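Local coordinates for periplasmic beta-glucosidase (Pseudomonas aeruginosa, PDB 6R5T), which probably hydrolyses terminal, non-reducing beta-D-glucosyl residues to release beta-D-glucose, as a periplasmic glycoside hydrolase of family 3, at residues A[132-137]-A[491-496]; A[482-487]-A[519-524]; A[535-540]-A[565-570]. The protein carries 1 engineered substitution. One frame throughout, in Å; residues are numbered along the deposited sequence.

In the fold
The three contacts form one buried cluster. The centres of interactions 1 and 2 lie about 6 Å apart, and that of interaction 3 is about 11 Å from each. Along the chain, interactions 1 and 2 cross, because 482-487 comes before 491-496 and 519-524 follows it. Interaction 3 follows. Interaction 1 joins a loop of the TIM-barrel-type N-terminal domain to the C-terminal domain, where the other two lie. Segments 482-487, 519-524 and 535-540 lie on or after strands 472-478, 513-518 and 534-537 of one mixed sheet; 565-570 comes from the connection after helix 545-553. Backbone hydrogen bonds tie 519-524 to 491-496 and to 535-540. Arg-137 and Glu-486, of interactions 1 and 2, reach the sugar.

Interaction 1: A[132-137]-A[491-496]; sequences DARWGR and TDLRIP. With BGC (beta-D-glucopyranose), chain C.
Leu-493 holds CG anti to its carbonyl carbon (chi1 -59°), and this torsion together with an extended chi2 turns CD1 and CD2 toward Ala-133. CD1 lies 4.0 Å from Ala-133 CB. CD2 rests against the backbone, 3.8 Å from Ala-133 O and 4.4 Å from Arg-134 CG. No hydrogen bond crosses between the segments. The contact is van der Waals packing that joins a loop of the N-terminal barrel domain to the C-terminal domain.

Each loop carries an Asx turn together with a salt bridge. Arg-134 grips Asp-132 side-on: NE reaches OD1 at 3.0 Å, nearly straight (173°), and NH2 reaches OD2 at 2.8 Å. Both oxygens accept on their syn lone pairs, while Arg-134 N takes the anti lone pair of OD1. Arg-494 holds Asp-492 with the same set of nitrogens, but less flat: NH2 and the backbone N stand well out of the carboxylate plane, and NE is also tilted from it. The other terminal nitrogen of Arg-134, NH1, binds Gly-572 O and Val-574 O of the second subunit.

At the far end of 132-137, Arg-137 bends at chi3 (75°) and turns its guanidinium to the glucose. NH1 donates to BGC O6 at 3.0 Å. NH2 donates to BGC O1 at 3.0 Å and to the ring oxygen O5 at 3.3 Å. Glu-140 forms a salt bridge with NH2.

Segment 132-137 lies between strand 121-122 of the barrel sheet and helix 146-161. Segment 491-496 lies after strand 472-478 and runs into helix 497-508, with Pro-496 at the N-cap position.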
loop_
_atom_site.group_PDB
_atom_site.type_symbol
_atom_site.label_atom_id
_atom_site.label_comp_id
_atom_site.label_asym_id
_atom_site.label_seq_id
_atom_site.Cartn_x
_atom_site.Cartn_y
_atom_site.Cartn_z
ATOM N N ASP A 132 -6.812 0.950 -4.931
ATOM C CA ASP A 132 -5.846 2.057 -4.778
ATOM C C ASP A 132 -6.225 3.131 -5.773
ATOM O O ASP A 132 -5.934 3.030 -6.944
ATOM C CB ASP A 132 -4.417 1.582 -4.968
ATOM C CG ASP A 132 -3.353 2.609 -4.604
ATOM O OD1 ASP A 132 -3.584 3.841 -4.804
ATOM O OD2 ASP A 132 -2.305 2.134 -4.050
ATOM N N ALA A 133 -6.851 4.192 -5.253
ATOM C CA ALA A 133 -7.372 5.281 -6.091
ATOM C C ALA A 133 -6.264 6.034 -6.854
ATOM O O ALA A 133 -6.579 6.781 -7.768
ATOM C CB ALA A 133 -8.155 6.243 -5.195
ATOM N N ARG A 134 -4.995 5.909 -6.472
ATOM C CA ARG A 134 -3.910 6.667 -7.172
ATOM C C ARG A 134 -3.677 6.150 -8.587
ATOM O O ARG A 134 -3.194 6.906 -9.436
ATOM C CB ARG A 134 -2.600 6.525 -6.398
ATOM C CG ARG A 134 -2.655 7.130 -5.006
ATOM C CD ARG A 134 -1.363 6.853 -4.267
ATOM N NE ARG A 134 -1.302 5.471 -3.839
ATOM C CZ ARG A 134 -0.334 4.980 -3.082
ATOM N NH1 ARG A 134 0.688 5.725 -2.718
ATOM N NH2 ARG A 134 -0.353 3.717 -2.737
ATOM N N TRP A 135 -3.995 4.898 -8.838
ATOM C CA TRP A 135 -3.671 4.259 -10.141
ATOM C C TRP A 135 -4.497 4.916 -11.269
ATOM O O TRP A 135 -5.720 4.991 -11.158
ATOM C CB TRP A 135 -3.948 2.771 -10.006
ATOM C CG TRP A 135 -3.493 1.923 -11.166
ATOM C CD1 TRP A 135 -2.239 1.863 -11.682
ATOM C CD2 TRP A 135 -4.218 0.872 -11.821
ATOM N NE1 TRP A 135 -2.146 0.880 -12.636
ATOM C CE2 TRP A 135 -3.339 0.237 -12.719
ATOM C CE3 TRP A 135 -5.523 0.388 -11.728
ATOM C CZ2 TRP A 135 -3.709 -0.862 -13.500
ATOM C CZ3 TRP A 135 -5.910 -0.668 -12.528
ATOM C CH2 TRP A 135 -5.000 -1.303 -13.402
ATOM N N GLY A 136 -3.857 5.281 -12.376
ATOM C CA GLY A 136 -4.557 5.992 -13.448
ATOM C C GLY A 136 -5.548 5.112 -14.168
ATOM O O GLY A 136 -6.500 5.627 -14.733
ATOM N N ARG A 137 -5.417 3.798 -14.060
ATOM C CA ARG A 137 -6.320 2.889 -14.809
ATOM C C ARG A 137 -7.545 2.472 -14.016
ATOM O O ARG A 137 -8.317 1.622 -14.500
ATOM C CB ARG A 137 -5.504 1.712 -15.312
ATOM C CG ARG A 137 -4.325 2.171 -16.148
ATOM C CD ARG A 137 -3.597 1.042 -16.893
ATOM N NE ARG A 137 -4.422 0.655 -18.024
ATOM C CZ ARG A 137 -3.972 0.145 -19.176
ATOM N NH1 ARG A 137 -2.683 -0.099 -19.333
ATOM N NH2 ARG A 137 -4.850 -0.075 -20.154
ATOM N N THR A 491 -0.275 11.346 -6.878
ATOM C CA THR A 491 0.079 11.426 -5.454
ATOM C C THR A 491 -0.916 12.268 -4.666
ATOM O O THR A 491 -0.733 12.349 -3.470
ATOM C CB THR A 491 1.476 12.021 -5.248
ATOM O OG1 THR A 491 1.480 13.369 -5.736
ATOM C CG2 THR A 491 2.515 11.214 -5.994
ATOM N N ASP A 492 -1.867 12.932 -5.307
ATOM C CA ASP A 492 -2.841 13.854 -4.685
ATOM C C ASP A 492 -4.188 13.413 -5.260
ATOM O O ASP A 492 -4.248 13.284 -6.473
ATOM C CB ASP A 492 -2.458 15.281 -5.058
ATOM C CG ASP A 492 -3.312 16.401 -4.519
ATOM O OD1 ASP A 492 -4.313 16.126 -3.903
ATOM O OD2 ASP A 492 -2.971 17.594 -4.797
ATOM N N LEU A 493 -5.200 13.198 -4.453
ATOM C CA LEU A 493 -6.525 12.790 -4.972
ATOM C C LEU A 493 -7.500 13.972 -4.967
ATOM O O LEU A 493 -8.666 13.757 -5.310
ATOM C CB LEU A 493 -7.113 11.639 -4.154
ATOM C CG LEU A 493 -6.240 10.375 -4.127
ATOM C CD1 LEU A 493 -6.888 9.417 -3.167
ATOM C CD2 LEU A 493 -6.097 9.759 -5.520
ATOM N N ARG A 494 -7.041 15.165 -4.659
ATOM C CA ARG A 494 -7.950 16.336 -4.668
ATOM C C ARG A 494 -8.235 16.807 -6.095
ATOM O O ARG A 494 -7.521 16.499 -7.058
ATOM C CB ARG A 494 -7.345 17.478 -3.858
ATOM C CG ARG A 494 -7.279 17.190 -2.372
ATOM C CD ARG A 494 -6.511 18.225 -1.594
ATOM N NE ARG A 494 -5.149 18.302 -2.080
ATOM C CZ ARG A 494 -4.234 19.182 -1.671
ATOM N NH1 ARG A 494 -4.516 20.031 -0.702
ATOM N NH2 ARG A 494 -3.042 19.208 -2.240
ATOM N N ILE A 495 -9.268 17.623 -6.197
ATOM C CA ILE A 495 -9.409 18.449 -7.408
ATOM C C ILE A 495 -8.114 19.229 -7.537
ATOM O O ILE A 495 -7.531 19.701 -6.568
ATOM C CB ILE A 495 -10.652 19.336 -7.243
ATOM C CG1 ILE A 495 -11.949 18.535 -7.239
ATOM C CG2 ILE A 495 -10.687 20.444 -8.264
ATOM C CD1 ILE A 495 -13.211 19.320 -6.912
ATOM N N PRO A 496 -7.617 19.453 -8.772
ATOM C CA PRO A 496 -6.407 20.255 -8.927
ATOM C C PRO A 496 -6.488 21.623 -8.229
ATOM O O PRO A 496 -7.538 22.258 -8.222
ATOM C CB PRO A 496 -6.267 20.420 -10.436
ATOM C CG PRO A 496 -6.940 19.147 -10.969
ATOM C CD PRO A 496 -8.107 18.897 -10.043
HETATM C C2 BGC C . -4.424 -2.359 -24.284
HETATM C C3 BGC C . -3.197 -2.421 -25.216
HETATM C C4 BGC C . -2.267 -1.260 -24.768
HETATM C C5 BGC C . -1.877 -1.547 -23.307
HETATM C C6 BGC C . -1.011 -0.463 -22.705
HETATM C C1 BGC C . -3.958 -2.485 -22.829
HETATM O O1 BGC C . -5.116 -2.299 -22.077
HETATM O O2 BGC C . -5.394 -3.372 -24.525
HETATM O O3 BGC C . -3.630 -2.182 -26.570
HETATM O O4 BGC C . -1.101 -1.289 -25.607
HETATM O O5 BGC C . -3.025 -1.453 -22.518
HETATM O O6 BGC C . -0.658 -0.813 -21.362
#

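Interaction 2: A[482-487]-A[519-524]; sequences GMAHEA and NGRPLS. With BGC (beta-D-glucopyranose), chain C; GAL (beta-D-galactopyranose), chain B.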
loop_
_atom_site.group_PDB
_atom_site.type_symbol
_atom_site.label_atom_id
_atom_site.label_comp_id
_atom_site.label_asym_id
_atom_site.label_seq_id
_atom_site.Cartn_x
_atom_site.Cartn_y
_atom_site.Cartn_z
ATOM N N GLY A 482 -6.551 12.824 -19.327
ATOM C CA GLY A 482 -5.152 12.355 -19.292
ATOM C C GLY A 482 -4.603 12.254 -17.877
ATOM O O GLY A 482 -3.446 11.768 -17.732
ATOM N N MET A 483 -5.358 12.685 -16.860
ATOM C CA MET A 483 -4.938 12.484 -15.447
ATOM C C MET A 483 -5.375 11.109 -14.975
ATOM O O MET A 483 -4.894 10.689 -13.924
ATOM C CB MET A 483 -5.554 13.505 -14.505
ATOM C CG MET A 483 -5.080 14.914 -14.808
ATOM S SD MET A 483 -5.825 16.104 -13.677
ATOM C CE MET A 483 -5.214 17.645 -14.352
ATOM N N ALA A 484 -6.228 10.430 -15.703
ATOM C CA ALA A 484 -6.773 9.118 -15.259
ATOM C C ALA A 484 -6.709 8.158 -16.427
ATOM O O ALA A 484 -7.738 7.715 -16.965
ATOM C CB ALA A 484 -8.181 9.240 -14.729
ATOM N N HIS A 485 -5.483 7.884 -16.813
ATOM C CA HIS A 485 -5.201 7.088 -18.012
ATOM C C HIS A 485 -3.987 6.193 -17.716
ATOM O O HIS A 485 -3.416 6.241 -16.609
ATOM C CB HIS A 485 -5.251 8.101 -19.157
ATOM C CG HIS A 485 -4.071 8.154 -20.030
ATOM N ND1 HIS A 485 -3.029 8.980 -19.757
ATOM C CD2 HIS A 485 -3.730 7.417 -21.095
ATOM C CE1 HIS A 485 -2.100 8.790 -20.663
ATOM N NE2 HIS A 485 -2.498 7.835 -21.493
ATOM N N GLU A 486 -3.635 5.368 -18.663
ATOM C CA GLU A 486 -2.401 4.577 -18.492
ATOM C C GLU A 486 -1.241 5.475 -18.059
ATOM O O GLU A 486 -1.004 6.561 -18.662
ATOM C CB GLU A 486 -2.095 3.845 -19.782
ATOM C CG GLU A 486 -0.788 3.095 -19.711
ATOM C CD GLU A 486 -0.401 2.364 -20.963
ATOM O OE1 GLU A 486 -1.172 2.496 -21.974
ATOM O OE2 GLU A 486 0.601 1.572 -20.928
ATOM N N ALA A 487 -0.448 4.983 -17.110
ATOM C CA ALA A 487 0.788 5.604 -16.560
ATOM C C ALA A 487 0.498 6.896 -15.769
ATOM O O ALA A 487 1.454 7.332 -15.076
ATOM C CB ALA A 487 1.826 5.827 -17.609
ATOM N N ASN A 519 -13.994 13.114 -13.563
ATOM C CA ASN A 519 -12.824 12.465 -12.954
ATOM C C ASN A 519 -12.866 10.984 -13.310
ATOM O O ASN A 519 -13.962 10.437 -13.602
ATOM C CB ASN A 519 -12.831 12.547 -11.421
ATOM C CG ASN A 519 -14.143 12.213 -10.758
ATOM O OD1 ASN A 519 -15.160 12.901 -11.021
ATOM N ND2 ASN A 519 -14.172 11.210 -9.893
ATOM N N GLY A 520 -11.697 10.341 -13.238
ATOM C CA GLY A 520 -11.597 8.924 -13.610
ATOM C C GLY A 520 -11.226 8.047 -12.444
ATOM O O GLY A 520 -10.945 6.865 -12.640
ATOM N N ARG A 521 -11.241 8.582 -11.234
ATOM C CA ARG A 521 -10.836 7.848 -10.022
ATOM C C ARG A 521 -11.581 8.519 -8.876
ATOM O O ARG A 521 -12.003 9.666 -8.990
ATOM C CB ARG A 521 -9.344 7.978 -9.757
ATOM C CG ARG A 521 -8.849 9.417 -9.653
ATOM C CD ARG A 521 -7.490 9.606 -9.014
ATOM N NE ARG A 521 -6.410 8.884 -9.687
ATOM C CZ ARG A 521 -5.824 9.219 -10.810
ATOM N NH1 ARG A 521 -4.814 8.511 -11.277
ATOM N NH2 ARG A 521 -6.226 10.272 -11.492
ATOM N N PRO A 522 -11.698 7.849 -7.740
ATOM C CA PRO A 522 -12.118 8.538 -6.527
ATOM C C PRO A 522 -11.293 9.812 -6.266
ATOM O O PRO A 522 -10.088 9.786 -6.441
ATOM C CB PRO A 522 -11.881 7.509 -5.421
ATOM C CG PRO A 522 -12.007 6.189 -6.163
ATOM C CD PRO A 522 -11.341 6.441 -7.487
ATOM N N LEU A 523 -11.958 10.863 -5.801
ATOM C CA LEU A 523 -11.300 12.124 -5.413
ATOM C C LEU A 523 -11.535 12.377 -3.945
ATOM O O LEU A 523 -12.533 11.880 -3.381
ATOM C CB LEU A 523 -11.864 13.331 -6.173
ATOM C CG LEU A 523 -11.754 13.286 -7.697
ATOM C CD1 LEU A 523 -12.433 14.505 -8.324
ATOM C CD2 LEU A 523 -10.315 13.184 -8.101
ATOM N N SER A 524 -10.582 13.082 -3.345
ATOM C CA SER A 524 -10.687 13.580 -1.957
ATOM C C SER A 524 -11.480 14.901 -1.979
ATOM O O SER A 524 -10.986 15.880 -2.605
ATOM C CB SER A 524 -9.328 13.734 -1.354
ATOM O OG SER A 524 -8.553 14.648 -2.052
HETATM C C2 BGC C . -4.424 -2.359 -24.284
HETATM C C3 BGC C . -3.197 -2.421 -25.216
HETATM C C4 BGC C . -2.267 -1.260 -24.768
HETATM C C5 BGC C . -1.877 -1.547 -23.307
HETATM C C6 BGC C . -1.011 -0.463 -22.705
HETATM C C1 BGC C . -3.958 -2.485 -22.829
HETATM O O1 BGC C . -5.116 -2.299 -22.077
HETATM O O2 BGC C . -5.394 -3.372 -24.525
HETATM O O3 BGC C . -3.630 -2.182 -26.570
HETATM O O4 BGC C . -1.101 -1.289 -25.607
HETATM O O5 BGC C . -3.025 -1.453 -22.518
HETATM O O6 BGC C . -0.658 -0.813 -21.362
HETATM C C1 GAL B . -0.842 -0.102 -26.364
HETATM C C2 GAL B . -1.956 0.208 -27.383
HETATM C C3 GAL B . -1.530 1.443 -28.185
HETATM C C4 GAL B . -1.293 2.606 -27.192
HETATM C C5 GAL B . -0.258 2.152 -26.144
HETATM C C6 GAL B . -0.071 3.196 -25.049
HETATM O O2 GAL B . -2.138 -0.914 -28.232
HETATM O O3 GAL B . -2.611 1.776 -29.080
HETATM O O4 GAL B . -2.582 2.842 -26.577
HETATM O O5 GAL B . -0.696 0.946 -25.425
HETATM O O6 GAL B . 0.856 2.683 -24.060
#
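Two loops that follow neighbouring parallel strands, 472-478 and 513-518, meet here in the C-terminal domain, through Arg-521 and Met-483. Arg-521 NH2 donates to Met-483 O at 2.8 Å, almost straight (171°). The oxygen lies in the guanidinium plane, but the donor stands above the carbonyl plane. NH1 adds a weak bond to the same oxygen. Arg-521 CG sits between its backbone N and carbonyl carbon (chi1 56°), and the bend at chi3 turns the guanidinium to this oxygen. Its salt-bridge partner is Glu-479, while NE and NH1 also bind Ala-133 O and Arg-134 O of the barrel domain.

Beside this bond the Ala-484 methyl packs on the backbone of Gly-520, with Ala-484 CB 3.6 Å from Gly-520 CA. Asn-519 ND2 donates to Arg-521 O at 2.8 Å, a bond within the second loop.

Further along, the extended Glu-486 reaches the lactose. OE2 accepts from BGC O6 at 2.7 Å, and OE1 from GAL O6 at 2.9 Å. Arg-585 of the second subunit forms a salt bridge with OE2. Ligand sites formed by loops at the C-terminal ends of parallel strands are characteristic of alpha/beta folds, and here one such loop delivers a C-terminal-domain residue to the family 3 sugar pocket.

Interaction 3: A[535-540]-A[565-570]; sequences ILETWF and MSFPRS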
loop_
_atom_site.group_PDB
_atom_site.type_symbol
_atom_site.label_atom_id
_atom_site.label_comp_id
_atom_site.label_asym_id
_atom_site.label_seq_id
_atom_site.Cartn_x
_atom_site.Cartn_y
_atom_site.Cartn_z
ATOM N N ILE A 535 -23.430 18.416 -5.198
ATOM C CA ILE A 535 -22.267 17.774 -5.884
ATOM C C ILE A 535 -22.783 16.597 -6.690
ATOM O O ILE A 535 -23.434 15.740 -6.112
ATOM C CB ILE A 535 -21.224 17.262 -4.880
ATOM C CG1 ILE A 535 -20.686 18.343 -3.963
ATOM C CG2 ILE A 535 -20.073 16.570 -5.611
ATOM C CD1 ILE A 535 -19.815 17.842 -2.863
ATOM N N LEU A 536 -22.515 16.610 -7.987
ATOM C CA LEU A 536 -22.924 15.531 -8.901
ATOM C C LEU A 536 -21.640 14.946 -9.494
ATOM O O LEU A 536 -20.888 15.637 -10.154
ATOM C CB LEU A 536 -23.837 16.055 -10.002
ATOM C CG LEU A 536 -24.387 15.022 -10.970
ATOM C CD1 LEU A 536 -25.320 14.041 -10.214
ATOM C CD2 LEU A 536 -25.073 15.693 -12.169
ATOM N N GLU A 537 -21.408 13.674 -9.215
ATOM C CA GLU A 537 -20.283 12.910 -9.792
ATOM C C GLU A 537 -20.677 12.443 -11.194
ATOM O O GLU A 537 -21.662 11.675 -11.293
ATOM C CB GLU A 537 -19.964 11.757 -8.850
ATOM C CG GLU A 537 -18.999 10.742 -9.444
ATOM C CD GLU A 537 -17.640 11.335 -9.643
ATOM O OE1 GLU A 537 -16.816 11.229 -8.703
ATOM O OE2 GLU A 537 -17.387 11.943 -10.722
ATOM N N THR A 538 -19.958 12.867 -12.235
ATOM C CA THR A 538 -20.315 12.500 -13.613
ATOM C C THR A 538 -19.205 11.686 -14.273
ATOM O O THR A 538 -19.333 11.342 -15.476
ATOM C CB THR A 538 -20.635 13.735 -14.472
ATOM O OG1 THR A 538 -19.449 14.415 -14.891
ATOM C CG2 THR A 538 -21.550 14.670 -13.717
ATOM N N TRP A 539 -18.138 11.351 -13.551
ATOM C CA TRP A 539 -17.070 10.497 -14.109
ATOM C C TRP A 539 -16.552 11.145 -15.390
ATOM O O TRP A 539 -16.338 12.359 -15.385
ATOM C CB TRP A 539 -17.592 9.090 -14.329
ATOM C CG TRP A 539 -18.359 8.510 -13.194
ATOM C CD1 TRP A 539 -19.698 8.300 -13.155
ATOM C CD2 TRP A 539 -17.822 8.060 -11.955
ATOM N NE1 TRP A 539 -20.041 7.737 -11.968
ATOM C CE2 TRP A 539 -18.910 7.549 -11.218
ATOM C CE3 TRP A 539 -16.541 8.055 -11.371
ATOM C CZ2 TRP A 539 -18.754 7.044 -9.935
ATOM C CZ3 TRP A 539 -16.404 7.556 -10.090
ATOM C CH2 TRP A 539 -17.492 7.051 -9.393
ATOM N N PHE A 540 -16.384 10.396 -16.471
ATOM C CA PHE A 540 -16.342 10.972 -17.842
ATOM C C PHE A 540 -17.528 10.319 -18.534
ATOM O O PHE A 540 -17.514 9.088 -18.696
ATOM C CB PHE A 540 -15.006 10.741 -18.550
ATOM C CG PHE A 540 -13.808 11.349 -17.864
ATOM C CD1 PHE A 540 -13.728 12.722 -17.650
ATOM C CD2 PHE A 540 -12.820 10.551 -17.366
ATOM C CE1 PHE A 540 -12.646 13.279 -16.995
ATOM C CE2 PHE A 540 -11.742 11.105 -16.696
ATOM C CZ PHE A 540 -11.662 12.468 -16.510
ATOM N N MET A 565 -16.638 2.255 -5.765
ATOM C CA MET A 565 -15.293 2.355 -5.141
ATOM C C MET A 565 -15.418 3.409 -4.053
ATOM O O MET A 565 -16.079 4.453 -4.255
ATOM C CB MET A 565 -14.282 2.735 -6.209
ATOM C CG MET A 565 -12.843 2.582 -5.781
ATOM S SD MET A 565 -11.771 2.661 -7.247
ATOM C CE MET A 565 -10.188 2.603 -6.418
ATOM N N SER A 566 -14.831 3.124 -2.918
ATOM C CA SER A 566 -14.842 3.993 -1.711
ATOM C C SER A 566 -14.062 5.272 -2.031
ATOM O O SER A 566 -13.028 5.191 -2.708
ATOM C CB SER A 566 -14.202 3.218 -0.601
ATOM O OG SER A 566 -15.025 2.124 -0.234
ATOM N N PHE A 567 -14.525 6.441 -1.574
ATOM C CA PHE A 567 -13.814 7.714 -1.800
ATOM C C PHE A 567 -13.043 8.049 -0.537
ATOM O O PHE A 567 -13.668 8.317 0.500
ATOM C CB PHE A 567 -14.773 8.835 -2.169
ATOM C CG PHE A 567 -15.136 8.894 -3.630
ATOM C CD1 PHE A 567 -15.366 7.766 -4.388
ATOM C CD2 PHE A 567 -15.289 10.121 -4.258
ATOM C CE1 PHE A 567 -15.692 7.833 -5.738
ATOM C CE2 PHE A 567 -15.677 10.179 -5.589
ATOM C CZ PHE A 567 -15.847 9.055 -6.349
ATOM N N PRO A 568 -11.700 8.007 -0.575
ATOM C CA PRO A 568 -10.912 8.245 0.615
ATOM C C PRO A 568 -11.052 9.708 0.996
ATOM O O PRO A 568 -11.181 10.537 0.112
ATOM C CB PRO A 568 -9.455 7.989 0.213
ATOM C CG PRO A 568 -9.541 7.251 -1.094
ATOM C CD PRO A 568 -10.840 7.682 -1.742
ATOM N N ARG A 569 -10.856 10.007 2.282
ATOM C CA ARG A 569 -10.791 11.431 2.726
ATOM C C ARG A 569 -9.517 12.073 2.188
ATOM O O ARG A 569 -9.528 13.296 1.934
ATOM C CB ARG A 569 -10.883 11.550 4.243
ATOM C CG ARG A 569 -12.237 11.123 4.755
ATOM C CD ARG A 569 -12.226 11.105 6.263
ATOM N NE ARG A 569 -13.452 10.534 6.772
ATOM C CZ ARG A 569 -14.597 11.179 6.931
ATOM N NH1 ARG A 569 -14.687 12.459 6.668
ATOM N NH2 ARG A 569 -15.637 10.518 7.397
ATOM N N SER A 570 -8.433 11.322 2.028
ATOM C CA SER A 570 -7.196 11.849 1.447
ATOM C C SER A 570 -6.355 10.687 0.944
ATOM O O SER A 570 -6.584 9.545 1.340
ATOM C CB SER A 570 -6.408 12.675 2.441
ATOM O OG SER A 570 -5.876 11.827 3.448
#
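Glu-537 meets Phe-567 at the end of a strand. Its CB leaves the strand in the direction of 565-570, with CG anti to the backbone N. CG lies over the centre of the Trp-539 ring, 3.6 Å above its plane. This is an aliphatic carbon on an aromatic face. The chain then bends at chi2 (67°), and CD presents its two oxygens to different partners. OE1 comes to the edge of the Phe-567 ring, in its plane, 3.3 Å from CZ and 3.5 Å from CE2. The carboxylate and ring planes are 65° apart. An oxygen at a ring edge faces the C-H groups, which are slightly positive, so the approach is probably favourable. The same oxygen accepts a hydrogen bond from Asn-519 ND2. OE2 turns back to its own segment and accepts from Trp-539 N at 3.0 Å.

The strand is 534-537 of the mixed six-stranded sheet in the C-terminal domain of this family 3 hydrolase. It runs between the parallel strand 513-518 and the antiparallel strand 364-368. The segment 565-570 belongs to the long connection from helix 545-553 to strand 619-626, and Phe-567 brings this connection against the sheet end.

Trp-539 supplies the other half of the contact. Its CH2 lies 4.0 Å from Phe-567 CZ and 4.1 Å from CE1, again at the phenyl edge. Trp-539 NE1 donates to Gly-362 O, outside the two segments, which should limit rotation of the indole. Phe-567 also packs on Pro-522 of the neighbouring loop.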